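Local coordinates for protein EpsJ (Vibrio vulnificus, PDB 2RET) that pairs with the pseudopilin EpsI in the type 2 secretion system, where it is probably a component of the pseudopilus, at residues B[17-21]-B[155-161]; B[23-28]-B[116-120]; B[27-32]-B[87-91]; B[62-66]-B[123-127]; B[145-151]-B[162-168]. All blocks are in the same frame, centred on the assembly; numbering follows the deposited sequence.

Contact 1 (B[17-21]-B[155-161])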
# COMPACT_ATOMS: atom_id res chain seq x y z
N ARG B 17 -19.41 21.54 28.44
CA ARG B 17 -18.01 21.29 28.72
C ARG B 17 -17.53 19.89 28.25
O ARG B 17 -16.46 19.76 27.64
CB ARG B 17 -17.74 21.49 30.22
CG ARG B 17 -16.39 21.05 30.70
CD ARG B 17 -15.30 21.78 29.95
NE ARG B 17 -14.03 21.78 30.65
CZ ARG B 17 -12.93 22.34 30.17
NH1 ARG B 17 -12.96 22.91 28.99
NH2 ARG B 17 -11.81 22.34 30.87
N LEU B 18 -18.32 18.86 28.54
CA LEU B 18 -17.98 17.51 28.09
C LEU B 18 -18.03 17.39 26.58
O LEU B 18 -17.26 16.64 26.01
CB LEU B 18 -18.92 16.45 28.67
CG LEU B 18 -18.61 15.83 30.03
CD1 LEU B 18 -19.64 14.72 30.29
CD2 LEU B 18 -17.18 15.30 30.15
N ASN B 19 -18.97 18.09 25.95
CA ASN B 19 -19.06 18.20 24.50
C ASN B 19 -17.83 18.90 23.88
O ASN B 19 -17.31 18.49 22.86
CB ASN B 19 -20.31 18.99 24.10
CG ASN B 19 -21.62 18.17 24.22
OD1 ASN B 19 -21.63 16.94 24.36
ND2 ASN B 19 -22.74 18.88 24.16
N GLU B 20 -17.37 19.96 24.53
CA GLU B 20 -16.15 20.65 24.15
C GLU B 20 -14.95 19.72 24.18
O GLU B 20 -14.14 19.72 23.24
CB GLU B 20 -15.92 21.84 25.07
CG GLU B 20 -14.76 22.76 24.65
CD GLU B 20 -14.36 23.72 25.75
OE1 GLU B 20 -14.81 23.50 26.88
OE2 GLU B 20 -13.61 24.68 25.49
N LEU B 21 -14.85 18.95 25.26
CA LEU B 21 -13.76 18.00 25.45
C LEU B 21 -13.78 16.88 24.45
O LEU B 21 -12.77 16.50 23.93
CB LEU B 21 -13.85 17.42 26.85
CG LEU B 21 -12.74 16.47 27.30
CD1 LEU B 21 -11.33 17.01 26.90
CD2 LEU B 21 -12.85 16.23 28.83
N LEU B 155 -6.51 20.03 33.06
CA LEU B 155 -7.71 20.81 33.05
C LEU B 155 -8.00 21.37 34.46
O LEU B 155 -7.77 20.71 35.47
CB LEU B 155 -8.90 19.99 32.56
CG LEU B 155 -8.85 19.20 31.25
CD1 LEU B 155 -10.27 18.90 30.73
CD2 LEU B 155 -7.98 19.86 30.20
N LYS B 156 -8.50 22.60 34.49
CA LYS B 156 -8.87 23.28 35.71
C LYS B 156 -9.89 22.52 36.54
O LYS B 156 -9.82 22.45 37.76
CB LYS B 156 -9.44 24.66 35.36
CG LYS B 156 -8.38 25.72 35.02
CD LYS B 156 -8.69 27.08 35.75
CE LYS B 156 -7.42 27.84 36.23
NZ LYS B 156 -7.75 28.96 37.25
N ASP B 157 -10.85 21.94 35.83
CA ASP B 157 -11.95 21.21 36.42
C ASP B 157 -11.62 19.71 36.58
O ASP B 157 -11.71 19.16 37.67
CB ASP B 157 -13.25 21.44 35.64
CG ASP B 157 -13.08 21.38 34.11
OD1 ASP B 157 -11.97 21.12 33.58
OD2 ASP B 157 -14.08 21.62 33.40
N TYR B 158 -11.22 19.06 35.53
CA TYR B 158 -11.04 17.59 35.57
C TYR B 158 -9.65 17.11 36.05
O TYR B 158 -9.50 15.94 36.40
CB TYR B 158 -11.39 17.01 34.19
CG TYR B 158 -12.87 17.07 33.93
CD1 TYR B 158 -13.75 16.29 34.65
CD2 TYR B 158 -13.41 17.91 32.96
CE1 TYR B 158 -15.10 16.32 34.43
CE2 TYR B 158 -14.79 17.96 32.72
CZ TYR B 158 -15.63 17.15 33.46
OH TYR B 158 -17.01 17.16 33.26
N GLY B 159 -8.68 18.03 36.13
CA GLY B 159 -7.29 17.68 36.45
C GLY B 159 -6.56 17.09 35.23
O GLY B 159 -6.88 17.40 34.08
N LYS B 160 -5.63 16.19 35.51
CA LYS B 160 -4.85 15.54 34.45
C LYS B 160 -5.61 14.45 33.69
O LYS B 160 -6.19 13.53 34.27
CB LYS B 160 -3.56 14.97 35.02
CG LYS B 160 -2.65 16.03 35.60
CD LYS B 160 -1.36 15.43 36.15
CE LYS B 160 -0.56 16.48 36.93
NZ LYS B 160 -0.08 17.56 36.00
N ILE B 161 -5.59 14.56 32.36
CA ILE B 161 -6.03 13.47 31.47
C ILE B 161 -4.93 13.29 30.41
O ILE B 161 -4.29 14.26 30.02
CB ILE B 161 -7.42 13.77 30.83
CG1 ILE B 161 -7.36 15.01 29.90
CG2 ILE B 161 -8.44 14.07 31.89
CD1 ILE B 161 -8.56 15.20 28.95

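Contact 2 (B[23-28]-B[116-120])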
# COMPACT_ATOMS: atom_id res chain seq x y z
N ARG B 23 -14.97 17.08 21.44
CA ARG B 23 -14.47 17.73 20.24
C ARG B 23 -12.97 17.86 20.18
O ARG B 23 -12.37 17.58 19.15
CB ARG B 23 -15.12 19.10 20.02
CG ARG B 23 -16.45 19.02 19.37
CD ARG B 23 -16.89 20.35 18.82
NE ARG B 23 -16.92 21.34 19.87
CZ ARG B 23 -17.93 21.54 20.70
NH1 ARG B 23 -19.06 20.82 20.63
NH2 ARG B 23 -17.81 22.46 21.63
N ALA B 24 -12.38 18.32 21.27
CA ALA B 24 -10.92 18.42 21.41
C ALA B 24 -10.23 17.08 21.19
O ALA B 24 -9.24 17.01 20.50
CB ALA B 24 -10.55 19.00 22.79
N LEU B 25 -10.79 16.01 21.75
CA LEU B 25 -10.15 14.69 21.70
C LEU B 25 -10.20 14.12 20.30
O LEU B 25 -9.28 13.41 19.88
CB LEU B 25 -10.83 13.71 22.67
CG LEU B 25 -10.59 13.88 24.19
CD1 LEU B 25 -11.40 12.88 24.96
CD2 LEU B 25 -9.13 13.74 24.53
N VAL B 26 -11.31 14.38 19.60
CA VAL B 26 -11.44 13.95 18.21
C VAL B 26 -10.37 14.59 17.35
O VAL B 26 -9.71 13.93 16.58
CB VAL B 26 -12.89 14.21 17.64
CG1 VAL B 26 -12.95 14.08 16.09
CG2 VAL B 26 -13.87 13.29 18.29
N MSE B 27 -10.22 15.90 17.48
CA MSE B 27 -9.17 16.66 16.78
C MSE B 27 -7.75 16.17 17.06
O MSE B 27 -6.94 16.01 16.15
CB MSE B 27 -9.30 18.14 17.13
CG MSE B 27 -8.35 19.03 16.34
SE MSE B 27 -8.89 19.24 14.45
CE MSE B 27 -10.01 20.85 14.82
N MSE B 28 -7.45 15.94 18.32
CA MSE B 28 -6.15 15.41 18.74
C MSE B 28 -5.89 14.00 18.28
O MSE B 28 -4.76 13.66 17.97
CB MSE B 28 -6.03 15.44 20.25
CG MSE B 28 -6.15 16.83 20.80
SE MSE B 28 -6.05 16.83 22.76
CE MSE B 28 -4.45 15.74 23.04
N THR B 116 -7.12 27.24 15.89
CA THR B 116 -8.36 26.78 16.44
C THR B 116 -8.31 26.77 17.96
O THR B 116 -7.55 25.98 18.54
CB THR B 116 -8.66 25.38 15.94
OG1 THR B 116 -8.71 25.42 14.52
CG2 THR B 116 -10.02 24.86 16.48
N PRO B 117 -9.13 27.62 18.62
CA PRO B 117 -9.39 27.45 20.07
C PRO B 117 -10.08 26.14 20.36
O PRO B 117 -11.29 26.02 20.14
CB PRO B 117 -10.30 28.62 20.44
CG PRO B 117 -10.57 29.37 19.19
CD PRO B 117 -9.90 28.74 18.03
N LEU B 118 -9.35 25.16 20.87
CA LEU B 118 -9.87 23.82 21.02
C LEU B 118 -10.49 23.53 22.40
O LEU B 118 -11.51 22.81 22.53
CB LEU B 118 -8.73 22.85 20.73
CG LEU B 118 -9.10 21.45 20.26
CD1 LEU B 118 -10.12 21.47 19.06
CD2 LEU B 118 -7.82 20.76 19.87
N LEU B 119 -9.88 24.08 23.45
CA LEU B 119 -10.29 23.73 24.80
C LEU B 119 -9.87 24.80 25.81
O LEU B 119 -8.70 25.06 26.01
CB LEU B 119 -9.70 22.35 25.15
CG LEU B 119 -10.20 21.51 26.30
CD1 LEU B 119 -11.62 21.08 26.09
CD2 LEU B 119 -9.25 20.30 26.41
N SER B 120 -10.87 25.38 26.46
CA SER B 120 -10.67 26.39 27.48
C SER B 120 -10.32 25.74 28.81
O SER B 120 -10.45 24.54 28.99
CB SER B 120 -11.95 27.22 27.62
OG SER B 120 -12.99 26.35 28.00

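Contact 3 (B[27-32]-B[87-91])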
# COMPACT_ATOMS: atom_id res chain seq x y z
N MSE B 27 -10.22 15.90 17.48
CA MSE B 27 -9.17 16.66 16.78
C MSE B 27 -7.75 16.17 17.06
O MSE B 27 -6.94 16.01 16.15
CB MSE B 27 -9.30 18.14 17.13
CG MSE B 27 -8.35 19.03 16.34
SE MSE B 27 -8.89 19.24 14.45
CE MSE B 27 -10.01 20.85 14.82
N MSE B 28 -7.45 15.94 18.32
CA MSE B 28 -6.15 15.41 18.74
C MSE B 28 -5.89 14.00 18.28
O MSE B 28 -4.76 13.66 17.97
CB MSE B 28 -6.03 15.44 20.25
CG MSE B 28 -6.15 16.83 20.80
SE MSE B 28 -6.05 16.83 22.76
CE MSE B 28 -4.45 15.74 23.04
N ASP B 29 -6.94 13.19 18.24
CA ASP B 29 -6.85 11.84 17.70
C ASP B 29 -6.49 11.94 16.24
O ASP B 29 -5.64 11.18 15.75
CB ASP B 29 -8.18 11.07 17.83
CG ASP B 29 -8.19 10.07 18.99
OD1 ASP B 29 -7.14 9.62 19.44
OD2 ASP B 29 -9.28 9.63 19.43
N SER B 30 -7.13 12.86 15.54
CA SER B 30 -6.90 13.00 14.10
C SER B 30 -5.44 13.35 13.82
O SER B 30 -4.88 12.86 12.85
CB SER B 30 -7.86 14.02 13.45
OG SER B 30 -7.51 15.39 13.75
N ASP B 31 -4.86 14.20 14.68
CA ASP B 31 -3.51 14.73 14.46
C ASP B 31 -2.41 13.77 14.94
O ASP B 31 -1.52 13.41 14.19
CB ASP B 31 -3.31 16.08 15.18
CG ASP B 31 -4.03 17.23 14.51
OD1 ASP B 31 -4.28 17.20 13.28
OD2 ASP B 31 -4.34 18.21 15.23
N PHE B 32 -2.49 13.38 16.20
CA PHE B 32 -1.45 12.59 16.81
C PHE B 32 -1.40 11.14 16.31
O PHE B 32 -0.35 10.48 16.42
CB PHE B 32 -1.56 12.65 18.32
CG PHE B 32 -1.14 13.95 18.89
CD1 PHE B 32 0.19 14.23 19.08
CD2 PHE B 32 -2.08 14.89 19.30
CE1 PHE B 32 0.59 15.44 19.62
CE2 PHE B 32 -1.68 16.11 19.80
CZ PHE B 32 -0.34 16.39 19.97
N LYS B 87 0.99 20.42 8.34
CA LYS B 87 1.79 20.65 9.55
C LYS B 87 0.83 21.21 10.60
O LYS B 87 -0.05 21.99 10.27
CB LYS B 87 2.95 21.59 9.23
CG LYS B 87 3.86 21.96 10.38
CD LYS B 87 5.05 22.73 9.92
CE LYS B 87 4.75 24.18 9.63
NZ LYS B 87 5.96 24.80 9.03
N VAL B 88 0.95 20.71 11.84
CA VAL B 88 0.07 21.11 12.93
C VAL B 88 0.90 21.38 14.22
O VAL B 88 1.97 20.84 14.40
CB VAL B 88 -1.01 20.04 13.25
CG1 VAL B 88 -1.81 19.69 12.00
CG2 VAL B 88 -0.37 18.81 13.88
N GLY B 89 0.41 22.23 15.10
CA GLY B 89 0.97 22.34 16.43
C GLY B 89 -0.06 22.62 17.51
O GLY B 89 -1.19 22.88 17.23
N TYR B 90 0.36 22.51 18.76
CA TYR B 90 -0.54 22.78 19.90
C TYR B 90 0.22 23.71 20.85
O TYR B 90 1.45 23.64 20.97
CB TYR B 90 -0.96 21.48 20.61
CG TYR B 90 -1.95 20.63 19.84
CD1 TYR B 90 -1.56 19.86 18.75
CD2 TYR B 90 -3.30 20.64 20.17
CE1 TYR B 90 -2.51 19.12 18.03
CE2 TYR B 90 -4.21 19.92 19.47
CZ TYR B 90 -3.81 19.16 18.41
OH TYR B 90 -4.78 18.44 17.76
N ARG B 91 -0.52 24.59 21.49
CA ARG B 91 0.06 25.50 22.47
C ARG B 91 -1.01 25.92 23.45
O ARG B 91 -2.21 25.72 23.19
CB ARG B 91 0.60 26.73 21.76
CG ARG B 91 -0.46 27.48 21.05
CD ARG B 91 0.03 28.74 20.49
NE ARG B 91 -1.09 29.59 20.11
CZ ARG B 91 -1.08 30.42 19.07
NH1 ARG B 91 -0.00 30.53 18.29
NH2 ARG B 91 -2.14 31.16 18.80

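Contact 4 (B[62-66]-B[123-127])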
# COMPACT_ATOMS: atom_id res chain seq x y z
N ASP B 62 2.21 30.00 26.18
CA ASP B 62 2.46 30.47 27.57
C ASP B 62 3.20 29.39 28.37
O ASP B 62 3.78 29.69 29.40
CB ASP B 62 1.18 30.77 28.37
CG ASP B 62 0.31 31.87 27.76
OD1 ASP B 62 0.77 32.65 26.92
OD2 ASP B 62 -0.88 31.94 28.15
N ASN B 63 3.13 28.13 27.94
CA ASN B 63 4.08 27.14 28.46
C ASN B 63 4.63 26.29 27.33
O ASN B 63 5.29 26.82 26.43
CB ASN B 63 3.53 26.35 29.67
CG ASN B 63 2.08 25.86 29.47
OD1 ASN B 63 1.13 26.62 29.75
ND2 ASN B 63 1.91 24.57 29.04
N LYS B 64 4.40 24.98 27.35
CA LYS B 64 4.98 24.11 26.33
C LYS B 64 4.24 24.23 25.05
O LYS B 64 3.04 24.51 25.06
CB LYS B 64 4.98 22.67 26.78
CG LYS B 64 6.11 22.38 27.72
CD LYS B 64 7.44 22.41 26.98
CE LYS B 64 8.52 21.78 27.83
NZ LYS B 64 8.29 22.06 29.26
N GLY B 65 4.96 24.05 23.96
CA GLY B 65 4.34 23.81 22.65
C GLY B 65 4.94 22.67 21.87
O GLY B 65 6.09 22.33 22.07
N ILE B 66 4.15 22.10 20.95
CA ILE B 66 4.57 20.96 20.11
C ILE B 66 4.23 21.28 18.65
O ILE B 66 3.26 21.99 18.36
CB ILE B 66 3.97 19.57 20.61
CG1 ILE B 66 4.67 18.38 19.97
CG2 ILE B 66 2.48 19.47 20.40
CD1 ILE B 66 4.41 17.05 20.67
N GLU B 123 -4.57 24.24 31.84
CA GLU B 123 -3.46 24.92 32.46
C GLU B 123 -2.13 24.56 31.80
O GLU B 123 -1.25 25.42 31.60
CB GLU B 123 -3.42 24.59 33.96
CG GLU B 123 -4.58 25.23 34.75
CD GLU B 123 -4.80 24.62 36.12
OE1 GLU B 123 -4.08 23.66 36.49
OE2 GLU B 123 -5.70 25.11 36.84
N GLU B 124 -1.99 23.29 31.44
CA GLU B 124 -0.70 22.74 31.05
C GLU B 124 -0.92 21.76 29.93
O GLU B 124 -2.00 21.17 29.80
CB GLU B 124 -0.01 22.05 32.25
CG GLU B 124 1.48 21.79 32.03
CD GLU B 124 2.17 21.07 33.18
OE1 GLU B 124 1.87 21.38 34.37
OE2 GLU B 124 3.04 20.20 32.89
N LEU B 125 0.12 21.70 29.09
CA LEU B 125 0.37 20.71 28.09
C LEU B 125 1.70 20.05 28.44
O LEU B 125 2.69 20.72 28.52
CB LEU B 125 0.45 21.39 26.71
CG LEU B 125 0.93 20.54 25.52
CD1 LEU B 125 -0.04 19.40 25.27
CD2 LEU B 125 1.17 21.37 24.24
N ASN B 126 1.70 18.74 28.63
CA ASN B 126 2.92 17.96 28.76
C ASN B 126 2.96 16.73 27.84
O ASN B 126 2.01 15.98 27.76
CB ASN B 126 3.12 17.51 30.19
CG ASN B 126 4.53 16.97 30.43
OD1 ASN B 126 5.54 17.61 30.10
ND2 ASN B 126 4.59 15.78 30.99
N VAL B 127 4.08 16.51 27.19
CA VAL B 127 4.25 15.42 26.24
C VAL B 127 5.49 14.63 26.61
O VAL B 127 6.52 15.21 26.97
CB VAL B 127 4.33 15.92 24.79
CG1 VAL B 127 4.53 14.74 23.82
CG2 VAL B 127 3.02 16.69 24.37

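Contact 5 (B[145-151]-B[162-168])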
# COMPACT_ATOMS: atom_id res chain seq x y z
N LEU B 145 10.94 8.58 14.60
CA LEU B 145 9.97 9.09 15.57
C LEU B 145 10.03 8.20 16.78
O LEU B 145 10.51 7.08 16.69
CB LEU B 145 8.55 9.11 14.99
CG LEU B 145 8.21 10.20 13.94
CD1 LEU B 145 6.97 9.82 13.19
CD2 LEU B 145 8.06 11.61 14.60
N PRO B 146 9.55 8.68 17.94
CA PRO B 146 9.39 7.75 19.06
C PRO B 146 8.30 6.72 18.75
O PRO B 146 7.35 7.05 18.03
CB PRO B 146 8.96 8.67 20.22
CG PRO B 146 8.24 9.78 19.52
CD PRO B 146 9.07 10.02 18.28
N ALA B 147 8.43 5.50 19.27
CA ALA B 147 7.43 4.44 19.02
C ALA B 147 6.01 4.86 19.50
O ALA B 147 5.00 4.43 18.95
CB ALA B 147 7.90 3.10 19.71
N ALA B 148 5.96 5.70 20.53
CA ALA B 148 4.73 6.21 21.14
C ALA B 148 4.94 7.60 21.76
O ALA B 148 6.04 8.00 22.10
CB ALA B 148 4.20 5.24 22.20
N ILE B 149 3.84 8.32 21.88
CA ILE B 149 3.78 9.67 22.41
C ILE B 149 2.58 9.70 23.37
O ILE B 149 1.53 9.19 23.06
CB ILE B 149 3.63 10.71 21.23
CG1 ILE B 149 4.89 10.70 20.37
CG2 ILE B 149 3.49 12.15 21.71
CD1 ILE B 149 4.62 11.00 18.89
N SER B 150 2.76 10.29 24.54
CA SER B 150 1.72 10.47 25.54
C SER B 150 1.53 11.98 25.65
O SER B 150 2.46 12.71 25.95
CB SER B 150 2.14 9.90 26.93
OG SER B 150 1.13 10.12 27.93
N VAL B 151 0.31 12.42 25.37
CA VAL B 151 -0.09 13.80 25.46
C VAL B 151 -0.96 13.94 26.70
O VAL B 151 -2.01 13.34 26.78
CB VAL B 151 -0.82 14.24 24.17
CG1 VAL B 151 -1.24 15.75 24.28
CG2 VAL B 151 0.10 14.01 22.96
N ALA B 162 -4.74 12.07 29.92
CA ALA B 162 -3.67 11.75 29.01
C ALA B 162 -4.14 10.80 27.91
O ALA B 162 -4.99 9.93 28.15
CB ALA B 162 -2.51 11.11 29.78
N ARG B 163 -3.59 11.01 26.71
CA ARG B 163 -3.76 10.07 25.58
C ARG B 163 -2.41 9.62 25.01
O ARG B 163 -1.53 10.41 24.78
CB ARG B 163 -4.66 10.66 24.48
CG ARG B 163 -6.17 10.62 24.79
CD ARG B 163 -6.81 9.21 24.69
NE ARG B 163 -6.82 8.77 23.29
CZ ARG B 163 -6.01 7.87 22.74
NH1 ARG B 163 -6.13 7.64 21.44
NH2 ARG B 163 -5.11 7.20 23.45
N THR B 164 -2.27 8.31 24.79
CA THR B 164 -1.11 7.67 24.22
C THR B 164 -1.37 7.28 22.78
O THR B 164 -2.35 6.60 22.50
CB THR B 164 -0.80 6.35 24.98
OG1 THR B 164 -0.54 6.66 26.36
CG2 THR B 164 0.42 5.64 24.37
N TYR B 165 -0.46 7.63 21.89
CA TYR B 165 -0.62 7.41 20.46
C TYR B 165 0.62 6.74 19.90
O TYR B 165 1.74 7.10 20.30
CB TYR B 165 -0.78 8.76 19.75
CG TYR B 165 -1.86 9.66 20.26
CD1 TYR B 165 -3.17 9.51 19.81
CD2 TYR B 165 -1.57 10.69 21.15
CE1 TYR B 165 -4.18 10.34 20.27
CE2 TYR B 165 -2.55 11.52 21.61
CZ TYR B 165 -3.86 11.36 21.14
OH TYR B 165 -4.84 12.20 21.57
N LEU B 166 0.44 5.77 19.00
CA LEU B 166 1.58 5.10 18.36
C LEU B 166 1.92 5.79 17.06
O LEU B 166 1.06 6.35 16.44
CB LEU B 166 1.30 3.63 18.10
CG LEU B 166 0.92 2.76 19.30
CD1 LEU B 166 1.01 1.28 18.89
CD2 LEU B 166 1.74 3.03 20.52
N THR B 167 3.20 5.81 16.69
CA THR B 167 3.65 6.47 15.49
C THR B 167 3.95 5.46 14.43
O THR B 167 4.05 4.26 14.71
CB THR B 167 4.96 7.27 15.71
OG1 THR B 167 5.98 6.37 16.16
CG2 THR B 167 4.74 8.45 16.66
N PRO B 168 4.07 5.91 13.17
CA PRO B 168 4.50 4.96 12.13
C PRO B 168 5.98 4.57 12.22
O PRO B 168 6.83 5.38 12.64
CB PRO B 168 4.21 5.70 10.83
CG PRO B 168 4.29 7.16 11.20
CD PRO B 168 3.76 7.25 12.62
O HOH W 1 9.58 6.36 12.77
O HOH W 2 4.88 2.65 17.00

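Contact 1 (B[17-21]-B[155-161])
Arg17 grips Asp157 side-on, one guanidinium nitrogen to each carboxylate oxygen. Arg17 NE reaches Asp157 OD2 at 2.8 Å on its syn lone pair. The second bond, from Arg17 NH2 to Asp157 OD1 at 3.0 Å, is nearly straight (173°). With CG anti to the backbone N (chi1 170°) and the chain bent at the next bond, the guanidinium leans out from helix 10-32 to the tight turn between strands 148-155 and 159-166. The third nitrogen, Arg17 NH1, binds Glu20 OE1 at 2.9 Å, closing a three-residue salt-bridge network, and both side chains are also bonded to the Ser120 backbone. Asp157 OD1 also accepts the N-H of Tyr158, from the opposite face of the carboxylate, which fixes the acid within the turn.

Asp157 lies on the exposed side of the contact; beneath it the packing is apolar and buried. Leu21 sends CD1 tip to tip against Ile161 CD1 (3.9 Å), while its CD2 lies 4.2 Å from Leu155 CD1. Tyr158 lies between these two zones. Its ring edge is met by Arg17 CG, and Leu18 CD2 comes within 3.6 Å of its OH, which is hydrogen-bonded to Glu12 of the EpsI chain. Phe16 of that chain meets the Tyr158 ring edge-to-face. Charge-assisted hydrogen bonds fix the turn against the helix at the surface, apolar contacts fill the interior, and the tyrosine also takes part in the interface with EpsI.

Contact 2 (B[23-28]-B[116-120])
Ala24 and Leu118 bring helix 10-32 and strand 114-119 closest here, with CA atoms 5.5 Å apart. The short axes approach to 8.0 Å, and their N-to-C directions differ by 116°, so the strand runs across the helix and partly against it. A classic beta bulge shapes the strand: Leu118 and Leu119 both face Leu97 on strand 96-102, and both also direct CB toward the helix.

Leu118 CG meets Ala24 directly, 3.7 Å from Ala24 CA and 3.8 Å from Ala24 CB, so the leucine rests on the helix backbone itself. With CG anti to the backbone N (chi1 -155°), Leu118 spreads its two methyls over the next turn, CD1 coming within 3.9 Å of Met27 CB and CD2 within 4.0 Å of Met27 CG. Leu119, next in the bulge, brings its CD1 to 4.0 Å from Ala24 CB. At the far end, CE of Met27, present as selenomethionine, meets Thr116 CG2 at 4.3 Å.

No hydrogen bond crosses between the segments. Cohesion therefore comes from shape and from burial of apolar surface, the bulge supplying two successive leucines where a regular strand would turn one away.

Contact 3 (B[27-32]-B[87-91])
Tyr90 reaches from the sheet toward the helix and meets it with its hydroxyl, one ring face and one ring carbon. The hydroxyl donates to Asp31 OD2 at 2.6 Å. It meets that oxygen on the anti side, 18° out of the carboxylate plane, and the carboxylate stands steeply to the ring, the planes 71° apart. The other oxygen, Asp31 OD1, is turned to Val88 CG1 (3.7 Å) and is held by salt bridges to Arg70 and Arg99. Two arginines and a phenol thus surround a buried acid, an environment that would be expected to stabilise its negative charge.

Phe32 covers one face of the Tyr90 ring. Its CE2 stands over that face, 3.6 Å from Tyr90 CE1, and the ring centroids are 5.2 Å apart. The planes are inclined by 31°, an oblique pair.

The last turn of helix 10-32 here lies on the antiparallel six-stranded sheet, the helix-on-sheet packing of the pilin-like fold. The short axes of helix and strand are 10.1 Å apart at their closest, a separation spanned by the Tyr90 side chain.

On the other side of the hydroxyl, Met28 CG lies 3.7 Å from Tyr90 OH and close to Tyr90 CE2, approaching the ring obliquely. Beyond the pair, Phe32 also meets the rings of Phe68 and Tyr165, which extends the aromatic cluster toward the second sheet.

Contact 4 (B[62-66]-B[123-127])
Ile66 and Val127 make the apolar part of this contact, their side chains meeting at about a right angle. Ile66 is extended, with CG1 anti to the backbone N (chi1 -166°), and its terminal CD1 comes 3.9 Å from Val127 CG1 and almost as near to Val127 CG2, so that it rests against both methyls. Leu125 fills the neighbouring place: its CD2 lies 4.3 Å from Gly65 CA, where no side chain intervenes, and at a looser 4.5 Å from Ile66 CG2. Trp54, from strand 49-56, touches both Ile66 and Val127.

A second kind of contact sets side chains against main chain. Leu125 CD2 stands 3.7 Å from Lys64 O, and in return Lys64 CB stands 3.5 Å from Leu125 O. Asn63 directs its CB toward strand 122-130 and its side chain lies beside the backbone of Glu123, Glu124 and Leu125.

Charges lie at the margin. The Lys64 chain leads away from the strand opposite and forms a salt bridge with Asp56; Glu124 OE2, 6.6 Å from Lys64 NZ, can add at most a distant attraction.

No clear hydrogen bond joins the two segments, although their short strand axes approach to 6.8 Å; they are inclined by 49°. Each strand instead pairs within its own sheet, Gly65 with Ala55, Ile66 with Tyr90 and Glu123 with Thr154. Here the six-stranded and four-stranded sheets meet directly, their apolar side chains joining a core to which helix 10-32 also contributes, in a domain consistent with the pilin-like fold.

Contact 5 (B[145-151]-B[162-168])
Tyr165 lies diagonally across the hairpin from Val151 and directly opposite Ile149, and its ring can be followed outward along that face. Tyr165 CB begins 4.1 Å from Ile149 O. CD2 remains near the same carbonyl at 3.9 Å and also meets CB of Phe32, on the helix. CE2 reaches Val151 CG2, again at 3.9 Å, the methyl lying at the ring edge, near its plane. CE1, on the other side of the ring, packs against Asp29; CZ lies over one face of the Arg163 guanidinium, a doubtful contact because that side chain has two conformers; the terminal OH arrives beside CB of Met28. CG anti to the carbonyl carbon (chi1 -54°) lays the ring along Ile149 and Val151, while Met28, Asp29 and Phe32 bring helix 10-32 against it.

Ile149 with Tyr165 and Val151 with Arg163 are antiparallel hydrogen-bonded pairs; Tyr165 N to Ile149 O, 2.8 Å, points nearly along the C=O axis. Ala148 with Leu166 and Ser150 with Thr164 are the non-hydrogen-bonded pairs, on the face that touches Trp135. There Ala148 CB meets Leu166 CD2 at 3.7 Å. A water links Ala147 O to Thr167 O.

Main-chain bonds therefore fix the hairpin, apolar and aromatic groups tie one face to the helix, and Asn23 of the EpsI chain binds Ala162 O, Thr164 N and, in one conformer, Arg163 NH2 on the outermost strand.

Overall arrangement
Contacts 1, 2 and 3 follow one another along helix 10-32, with centres 11 Å apart between the first two and 9 Å between the last two. Contact 1 joins the helix to the hairpin of the four-stranded sheet; contacts 2 and 3 join it to the six-stranded sheet. Contact 4 packs the two sheets together directly, and contact 5 pairs the strands of that hairpin, 21 Å from contact 1 between centres. Along the chain, contacts 2, 3 and 4 are nested inside the loop closed by contact 1, whereas contact 5 crosses it. Phe32 of contact 3 touches Tyr165 of contact 5, so the helix is bound to both layers; contacts 1 and 5 border the EpsI chain.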